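Local coordinates for aldehyde dehydrogenase (Listeria monocytogenes, PDB 3K9D), which probably oxidises aldehydes, using NAD or NADP as electron acceptor, at residues L94-D97 with V102-V105. Sequence-based numbering, arbitrary orientation.
Sequences LKED and VMEV
Lys95 and Glu104 face each other as a hydrogen-bonded pair of an antiparallel beta hairpin, their side chains running alongside one another in the same direction. Traced outward, the lysine chain begins with Lys95 CB 4.0 Å from Glu104 CB. Farther out, CD comes near the carboxylate carbon, a turn at chi3 (56°) bends the chain, and Lys95 CE passes 3.4 Å from Glu104 OE2. Lys95 NZ then completes a salt bridge to Glu104 OE2 at 3.0 Å, reaching it from above the carboxylate plane, 60° out of it. In the backbone, Glu104 O accepts from two successive amides, Leu94 N at 2.8 Å and Lys95 N at 3.3 Å, so Leu94 and Lys95 together face Glu104, a classic beta bulge. Glu104 N returns a nearly straight bond to Lys95 O (N-H...O 169°). Toward the turn, Asp97 and Val102 exchange backbone bonds, while Asp97 OD2 bonds to Lys100 N. On the opposite face, Glu96 CG rests 4.1 Å from Met103 SD. Strand 440-447 hydrogen-bonds to Met103 and Val105, and Ala389 of the second subunit packs on both, consistent with the oligomerisation region of aldehyde dehydrogenases. Backbone bonds thus fix the hairpin's register, and the salt bridge, formed between an exposed lysine and a partly exposed glutamate, probably adds a modest electrostatic tie between its strands.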
# COMPACT_ATOMS: atom_id res chain seq x y z
N LEU A 94 -4.87 -7.03 18.91
CA LEU A 94 -5.38 -8.11 18.07
C LEU A 94 -4.78 -9.45 18.46
O LEU A 94 -5.49 -10.45 18.54
CB LEU A 94 -5.11 -7.81 16.59
CG LEU A 94 -5.67 -6.54 15.95
CD1 LEU A 94 -5.15 -6.41 14.53
CD2 LEU A 94 -7.19 -6.51 15.97
N LYS A 95 -3.48 -9.47 18.70
CA LYS A 95 -2.75 -10.72 18.85
C LYS A 95 -1.69 -10.58 19.92
O LYS A 95 -1.10 -9.51 20.05
CB LYS A 95 -2.05 -11.06 17.53
CG LYS A 95 -2.74 -12.11 16.69
CD LYS A 95 -2.05 -12.27 15.34
CE LYS A 95 -0.56 -12.59 15.48
NZ LYS A 95 0.07 -12.86 14.15
N GLU A 96 -1.49 -11.64 20.70
CA GLU A 96 -0.45 -11.71 21.71
C GLU A 96 0.28 -13.04 21.56
O GLU A 96 -0.11 -14.04 22.17
CB GLU A 96 -1.04 -11.61 23.13
CG GLU A 96 -1.62 -10.24 23.48
CD GLU A 96 -2.58 -10.31 24.65
OE1 GLU A 96 -2.14 -10.62 25.78
OE2 GLU A 96 -3.78 -10.03 24.43
N ASP A 97 1.32 -13.06 20.72
CA ASP A 97 2.13 -14.26 20.53
C ASP A 97 3.17 -14.34 21.64
O ASP A 97 4.13 -13.57 21.65
CB ASP A 97 2.78 -14.27 19.13
CG ASP A 97 3.56 -15.55 18.84
OD1 ASP A 97 3.74 -15.87 17.64
OD2 ASP A 97 4.01 -16.24 19.79
N VAL A 102 5.79 -11.33 20.67
CA VAL A 102 5.38 -10.23 19.79
C VAL A 102 3.85 -10.04 19.91
O VAL A 102 3.08 -10.96 19.67
CB VAL A 102 5.72 -10.51 18.30
CG1 VAL A 102 5.25 -9.36 17.39
CG2 VAL A 102 7.21 -10.75 18.09
N MET A 103 3.44 -8.83 20.29
CA MET A 103 2.03 -8.46 20.33
C MET A 103 1.71 -7.60 19.12
O MET A 103 2.59 -6.90 18.61
CB MET A 103 1.72 -7.67 21.61
CG MET A 103 2.22 -8.33 22.90
SD MET A 103 1.47 -7.64 24.39
CE MET A 103 2.25 -6.03 24.51
N GLU A 104 0.47 -7.66 18.65
CA GLU A 104 0.02 -6.85 17.51
C GLU A 104 -1.20 -6.01 17.88
O GLU A 104 -2.15 -6.50 18.51
CB GLU A 104 -0.30 -7.72 16.28
CG GLU A 104 0.87 -8.52 15.76
CD GLU A 104 0.61 -9.21 14.44
OE1 GLU A 104 -0.33 -8.83 13.71
OE2 GLU A 104 1.38 -10.14 14.11
N VAL A 105 -1.16 -4.73 17.49
CA VAL A 105 -2.17 -3.73 17.82
C VAL A 105 -2.57 -3.02 16.54
O VAL A 105 -1.71 -2.54 15.80
CB VAL A 105 -1.63 -2.68 18.86
CG1 VAL A 105 -2.62 -1.50 19.06
CG2 VAL A 105 -1.31 -3.32 20.20